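Local coordinates for deoxyhypusine hydroxylase (Homo sapiens, PDB 4D50), which hydroxylates the deoxyhypusine residue of translation initiation factor eIF-5A with a diiron centre and molecular oxygen, completing the formation of hypusine, at residues Val163-Glu173 and Glu194-Cys205. Sequence-based numbering, arbitrary orientation.
Sequences VGRLREALLDE and EAALALAEGLHC
Helices 163-171 and 194-201 run side by side in the same direction, their axes 12° from parallel and 9.6 Å apart at closest approach. The register pairs Val163 with Ala195, Arg167 with Ala198 and Leu171 with Gly202; the CA atoms of Arg167 and Ala198 lie 5.7 Å apart, a spacing that the alanine's lone methyl permits. Over that methyl runs the aliphatic part of Arg167, its CG 3.8 Å from Ala198 CB. With CG anti to the backbone N (chi1 172°) and the chain extended as far as NE, the guanidinium is carried out past Ala198 to meet the Glu201 side chain, which reaches back toward it. The grip is side-on: Arg167 NE donates to Glu201 OE2 at 2.9 Å in a nearly straight bond, and Arg167 NH2 to Glu201 OE1 at 2.8 Å, more bent, meeting its syn lone pair. The two planes are turned 50° apart, and the carboxylate sits at the guanidinium edge. Leu171 CD1 covers one guanidinium face, 3.6 Å above its centre, and so backs the salt bridge with an apolar group. A methionine in place of Arg167 would probably leave the Glu201 carboxylate without its mate and free to turn. One turn earlier, Val163 CG1 packs against the flat carboxylate of Glu194. Deeper in, Leu170 pushes CD2 against the backbone of the other helix, 3.5 Å from Ala198 O, and also touches Met184 of helix 177-190 and Phe210 of helix 208-221. At the far end Leu171 CD2 rests against both Gly202 N and Cys205 SG, while Glu173 turns to Arg180 and the amide of Gly206. Helix 194-201 belongs to the third HEAT-like repeat, and near-parallel packing of helix 163-171 on it, with helix 177-190 touching both, is consistent with a HEAT-repeat solenoid.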
ATOM      1  N   VAL A 163     -15.895  10.382  15.859  1.00 17.64           N
ATOM      2  CA  VAL A 163     -15.534   8.972  15.577  1.00 16.34           C
ATOM      3  C   VAL A 163     -16.801   8.164  15.294  1.00 15.56           C
ATOM      4  O   VAL A 163     -16.826   7.332  14.376  1.00 13.61           O
ATOM      5  CB  VAL A 163     -14.708   8.319  16.688  1.00 19.01           C
ATOM      6  CG1 VAL A 163     -14.670   6.782  16.546  1.00 19.26           C
ATOM      7  CG2 VAL A 163     -13.304   8.885  16.654  1.00 18.66           C
ATOM      8  N   GLY A 164     -17.873   8.360  16.075  1.00 15.10           N
ATOM      9  CA  GLY A 164     -19.079   7.531  15.843  1.00 15.43           C
ATOM     10  C   GLY A 164     -19.723   7.781  14.483  1.00 14.61           C
ATOM     11  O   GLY A 164     -20.071   6.860  13.778  1.00 13.54           O
ATOM     12  N   ARG A 165     -19.820   9.060  14.094  1.00 16.17           N
ATOM     13  CA  ARG A 165     -20.276   9.434  12.754  1.00 15.75           C
ATOM     14  C   ARG A 165     -19.338   8.969  11.594  1.00 13.40           C
ATOM     15  O   ARG A 165     -19.818   8.534  10.543  1.00 12.78           O
ATOM     16  CB  ARG A 165     -20.406  10.958  12.673  1.00 18.00           C
ATOM     17  CG  ARG A 165     -21.542  11.529  13.520  1.00 23.55           C
ATOM     18  CD  ARG A 165     -21.711  13.010  13.200  1.00 25.68           C
ATOM     19  NE  ARG A 165     -22.491  13.810  14.165  1.00 34.33           N
ATOM     20  CZ  ARG A 165     -21.985  14.629  15.105  1.00 39.01           C
ATOM     21  NH1 ARG A 165     -20.673  14.758  15.303  1.00 42.85           N
ATOM     22  NH2 ARG A 165     -22.811  15.310  15.899  1.00 44.75           N
ATOM     23  N   LEU A 166     -18.043   9.005  11.835  1.00 13.72           N
ATOM     24  CA  LEU A 166     -17.075   8.407  10.867  1.00 11.82           C
ATOM     25  C   LEU A 166     -17.271   6.887  10.700  1.00 10.66           C
ATOM     26  O   LEU A 166     -17.207   6.327   9.571  1.00 10.40           O
ATOM     27  CB  LEU A 166     -15.634   8.708  11.299  1.00 10.73           C
ATOM     28  CG  LEU A 166     -15.208  10.174  11.217  1.00 10.94           C
ATOM     29  CD1 LEU A 166     -13.911  10.418  11.901  1.00 10.72           C
ATOM     30  CD2 LEU A 166     -15.157  10.641   9.775  1.00 10.37           C
ATOM     31  N   ARG A 167     -17.521   6.214  11.815  1.00 11.60           N
ATOM     32  CA  ARG A 167     -17.727   4.760  11.803  1.00 12.21           C
ATOM     33  C   ARG A 167     -18.956   4.458  10.978  1.00 13.56           C
ATOM     34  O   ARG A 167     -18.991   3.573  10.173  1.00 11.32           O
ATOM     35  CB  ARG A 167     -17.869   4.234  13.218  1.00 12.90           C
ATOM     36  CG  ARG A 167     -18.278   2.777  13.300  1.00 14.87           C
ATOM     37  CD  ARG A 167     -18.642   2.452  14.751  1.00 16.25           C
ATOM     38  NE  ARG A 167     -19.262   1.136  14.759  1.00 19.16           N
ATOM     39  CZ  ARG A 167     -20.516   0.877  14.345  1.00 23.65           C
ATOM     40  NH1 ARG A 167     -21.342   1.832  13.872  1.00 23.94           N
ATOM     41  NH2 ARG A 167     -20.942  -0.379  14.368  1.00 26.36           N
ATOM     42  N   GLU A 168     -19.995   5.259  11.159  1.00 15.76           N
ATOM     43  CA  GLU A 168     -21.181   4.988  10.355  1.00 16.43           C
ATOM     44  C   GLU A 168     -20.942   5.086   8.886  1.00 17.12           C
ATOM     45  O   GLU A 168     -21.421   4.244   8.098  1.00 16.60           O
ATOM     46  CB  GLU A 168     -22.332   5.926  10.763  1.00 20.95           C
ATOM     47  CG  GLU A 168     -22.901   5.621  12.125  1.00 26.59           C
ATOM     48  CD  GLU A 168     -24.148   6.466  12.413  1.00 36.38           C
ATOM     49  OE1 GLU A 168     -24.531   7.294  11.531  1.00 40.83           O
ATOM     50  OE2 GLU A 168     -24.708   6.354  13.545  1.00 46.56           O
ATOM     51  N   ALA A 169     -20.196   6.111   8.503  1.00 16.74           N
ATOM     52  CA  ALA A 169     -19.876   6.356   7.104  1.00 14.06           C
ATOM     53  C   ALA A 169     -19.036   5.227   6.532  1.00 12.52           C
ATOM     54  O   ALA A 169     -19.326   4.693   5.480  1.00 10.60           O
ATOM     55  CB  ALA A 169     -19.148   7.669   6.955  1.00 13.92           C
ATOM     56  N   LEU A 170     -18.027   4.835   7.287  1.00 11.03           N
ATOM     57  CA  LEU A 170     -17.117   3.719   6.881  1.00 10.76           C
ATOM     58  C   LEU A 170     -17.824   2.400   6.534  1.00 10.97           C
ATOM     59  O   LEU A 170     -17.462   1.740   5.548  1.00 10.41           O
ATOM     60  CB  LEU A 170     -16.082   3.470   8.033  1.00  9.86           C
ATOM     61  CG  LEU A 170     -15.101   2.323   7.858  1.00  9.98           C
ATOM     62  CD1 LEU A 170     -14.022   2.769   6.900  1.00  9.24           C
ATOM     63  CD2 LEU A 170     -14.524   1.741   9.155  1.00  9.30           C
ATOM     64  N   LEU A 171     -18.785   2.019   7.401  1.00 12.92           N
ATOM     65  CA  LEU A 171     -19.537   0.762   7.347  1.00 15.54           C
ATOM     66  C   LEU A 171     -20.818   0.809   6.508  1.00 16.74           C
ATOM     67  O   LEU A 171     -21.472  -0.228   6.387  1.00 20.44           O
ATOM     68  CB  LEU A 171     -19.872   0.291   8.734  1.00 15.41           C
ATOM     69  CG  LEU A 171     -18.710   0.237   9.731  1.00 14.42           C
ATOM     70  CD1 LEU A 171     -19.252  -0.189  11.086  1.00 15.87           C
ATOM     71  CD2 LEU A 171     -17.624  -0.744   9.285  1.00 14.58           C
ATOM     72  N   ASP A 172     -21.123   1.968   5.917  1.00 19.17           N
ATOM     73  CA  ASP A 172     -22.285   2.126   5.045  1.00 19.35           C
ATOM     74  C   ASP A 172     -22.046   1.605   3.623  1.00 19.62           C
ATOM     75  O   ASP A 172     -21.372   2.236   2.773  1.00 18.41           O
ATOM     76  CB  ASP A 172     -22.758   3.580   5.062  1.00 18.86           C
ATOM     77  CG  ASP A 172     -24.132   3.764   4.426  1.00 22.01           C
ATOM     78  OD1 ASP A 172     -24.683   2.769   3.896  1.00 20.88           O
ATOM     79  OD2 ASP A 172     -24.634   4.929   4.523  1.00 22.54           O
ATOM     80  N   GLU A 173     -22.607   0.455   3.319  1.00 20.30           N
ATOM     81  CA  GLU A 173     -22.367  -0.157   1.974  1.00 24.66           C
ATOM     82  C   GLU A 173     -23.075   0.593   0.809  1.00 22.10           C
ATOM     83  O   GLU A 173     -22.739   0.375  -0.356  1.00 19.47           O
ATOM     84  CB  GLU A 173     -22.807  -1.607   1.979  1.00 27.70           C
ATOM     85  CG  GLU A 173     -22.113  -2.508   3.003  1.00 31.78           C
ATOM     86  CD  GLU A 173     -20.744  -3.062   2.612  1.00 34.40           C
ATOM     87  OE1 GLU A 173     -20.264  -2.884   1.476  1.00 39.26           O
ATOM     88  OE2 GLU A 173     -20.179  -3.777   3.469  1.00 41.46           O
ATOM     89  N   GLU A 194     -11.092   3.625  20.334  1.00 14.26           N
ATOM     90  CA  GLU A 194     -12.396   3.609  19.723  1.00 13.51           C
ATOM     91  C   GLU A 194     -12.287   3.630  18.167  1.00 13.81           C
ATOM     92  O   GLU A 194     -13.012   2.929  17.479  1.00 13.68           O
ATOM     93  CB  GLU A 194     -13.226   4.829  20.175  1.00 15.24           C
ATOM     94  CG  GLU A 194     -14.700   4.695  19.895  1.00 16.74           C
ATOM     95  CD  GLU A 194     -15.524   6.017  19.931  1.00 20.47           C
ATOM     96  OE1 GLU A 194     -15.011   7.083  20.299  1.00 19.33           O
ATOM     97  OE2 GLU A 194     -16.695   5.970  19.536  1.00 22.78           O
ATOM     98  N   ALA A 195     -11.411   4.453  17.640  1.00 12.77           N
ATOM     99  CA  ALA A 195     -11.254   4.539  16.169  1.00 12.53           C
ATOM    100  C   ALA A 195     -10.615   3.241  15.599  1.00 10.39           C
ATOM    101  O   ALA A 195     -11.066   2.789  14.553  1.00 10.08           O
ATOM    102  CB  ALA A 195     -10.469   5.759  15.750  1.00 13.16           C
ATOM    103  N   ALA A 196      -9.676   2.656  16.330  1.00 10.72           N
ATOM    104  CA  ALA A 196      -9.011   1.362  15.953  1.00 10.38           C
ATOM    105  C   ALA A 196     -10.027   0.263  15.789  1.00 11.63           C
ATOM    106  O   ALA A 196     -10.038  -0.465  14.802  1.00 11.53           O
ATOM    107  CB  ALA A 196      -7.953   0.988  16.944  1.00 11.66           C
ATOM    108  N   LEU A 197     -10.946   0.154  16.769  1.00 10.26           N
ATOM    109  CA  LEU A 197     -11.988  -0.841  16.663  1.00 11.89           C
ATOM    110  C   LEU A 197     -13.059  -0.552  15.658  1.00 10.28           C
ATOM    111  O   LEU A 197     -13.689  -1.478  15.127  1.00 10.74           O
ATOM    112  CB  LEU A 197     -12.561  -1.060  18.080  1.00 12.95           C
ATOM    113  CG  LEU A 197     -11.590  -1.357  19.199  1.00 16.96           C
ATOM    114  CD1 LEU A 197     -12.383  -1.292  20.487  1.00 16.61           C
ATOM    115  CD2 LEU A 197     -11.002  -2.759  19.025  1.00 19.48           C
ATOM    116  N   ALA A 198     -13.407   0.736  15.441  1.00  9.71           N
ATOM    117  CA  ALA A 198     -14.305   1.079  14.396  1.00  9.01           C
ATOM    118  C   ALA A 198     -13.709   0.664  12.991  1.00  8.25           C
ATOM    119  O   ALA A 198     -14.349   0.026  12.205  1.00  8.70           O
ATOM    120  CB  ALA A 198     -14.622   2.537  14.436  1.00  9.73           C
ATOM    121  N   LEU A 199     -12.435   0.966  12.812  1.00  8.33           N
ATOM    122  CA  LEU A 199     -11.700   0.565  11.609  1.00  8.67           C
ATOM    123  C   LEU A 199     -11.806  -0.967  11.453  1.00  8.89           C
ATOM    124  O   LEU A 199     -12.141  -1.485  10.372  1.00  9.05           O
ATOM    125  CB  LEU A 199     -10.265   1.066  11.676  1.00  8.90           C
ATOM    126  CG  LEU A 199     -10.131   2.521  11.228  1.00  8.69           C
ATOM    127  CD1 LEU A 199      -8.774   3.041  11.632  1.00  9.59           C
ATOM    128  CD2 LEU A 199     -10.269   2.757   9.713  1.00  8.78           C
ATOM    129  N   ALA A 200     -11.589  -1.676  12.566  1.00  9.60           N
ATOM    130  CA  ALA A 200     -11.424  -3.139  12.512  1.00 10.63           C
ATOM    131  C   ALA A 200     -12.736  -3.789  12.092  1.00 10.32           C
ATOM    132  O   ALA A 200     -12.684  -4.850  11.500  1.00 11.36           O
ATOM    133  CB  ALA A 200     -10.912  -3.721  13.796  1.00 10.13           C
ATOM    134  N   GLU A 201     -13.862  -3.154  12.394  1.00  9.92           N
ATOM    135  CA  GLU A 201     -15.184  -3.611  11.884  1.00 10.73           C
ATOM    136  C   GLU A 201     -15.188  -3.628  10.393  1.00 10.57           C
ATOM    137  O   GLU A 201     -15.892  -4.423   9.792  1.00 11.56           O
ATOM    138  CB  GLU A 201     -16.338  -2.782  12.422  1.00 12.12           C
ATOM    139  CG  GLU A 201     -16.493  -2.847  13.934  1.00 13.35           C
ATOM    140  CD  GLU A 201     -17.669  -1.987  14.452  1.00 15.89           C
ATOM    141  OE1 GLU A 201     -18.800  -2.213  14.041  1.00 19.64           O
ATOM    142  OE2 GLU A 201     -17.449  -1.125  15.293  1.00 17.63           O
ATOM    143  N   GLY A 202     -14.400  -2.751   9.727  1.00  9.96           N
ATOM    144  CA  GLY A 202     -14.368  -2.834   8.286  1.00  9.81           C
ATOM    145  C   GLY A 202     -13.733  -4.084   7.702  1.00  9.46           C
ATOM    146  O   GLY A 202     -13.855  -4.353   6.504  1.00 10.03           O
ATOM    147  N   LEU A 203     -13.080  -4.896   8.526  1.00  9.17           N
ATOM    148  CA  LEU A 203     -12.540  -6.140   8.054  1.00 10.15           C
ATOM    149  C   LEU A 203     -13.640  -7.190   7.792  1.00 12.05           C
ATOM    150  O   LEU A 203     -13.353  -8.227   7.238  1.00 17.10           O
ATOM    151  CB  LEU A 203     -11.508  -6.742   9.019  1.00  9.38           C
ATOM    152  CG  LEU A 203     -10.277  -5.880   9.165  1.00  9.53           C
ATOM    153  CD1 LEU A 203      -9.474  -6.290  10.371  1.00  9.69           C
ATOM    154  CD2 LEU A 203      -9.520  -5.926   7.903  1.00  9.72           C
ATOM    155  N   HIS A 204     -14.860  -6.818   8.082  1.00 14.00           N
ATOM    156  CA  HIS A 204     -16.048  -7.708   7.896  1.00 16.53           C
ATOM    157  C   HIS A 204     -17.003  -7.169   6.812  1.00 19.01           C
ATOM    158  O   HIS A 204     -18.084  -7.713   6.592  1.00 18.98           O
ATOM    159  CB  HIS A 204     -16.743  -7.882   9.233  1.00 16.22           C
ATOM    160  CG  HIS A 204     -15.881  -8.572  10.223  1.00 15.55           C
ATOM    161  ND1 HIS A 204     -15.175  -7.908  11.198  1.00 18.44           N
ATOM    162  CD2 HIS A 204     -15.493  -9.859  10.281  1.00 14.57           C
ATOM    163  CE1 HIS A 204     -14.421  -8.778  11.859  1.00 15.94           C
ATOM    164  NE2 HIS A 204     -14.583  -9.958  11.313  1.00 17.97           N
ATOM    165  N   CYS A 205     -16.614  -6.162   6.054  1.00 20.13           N
ATOM    166  CA  CYS A 205     -17.538  -5.654   5.046  1.00 21.29           C
ATOM    167  C   CYS A 205     -16.808  -5.193   3.815  1.00 19.74           C
ATOM    168  O   CYS A 205     -15.608  -5.472   3.630  1.00 20.71           O
ATOM    169  CB  CYS A 205     -18.474  -4.598   5.632  1.00 23.06           C
ATOM    170  SG  CYS A 205     -17.675  -3.081   6.166  1.00 24.18           S
TER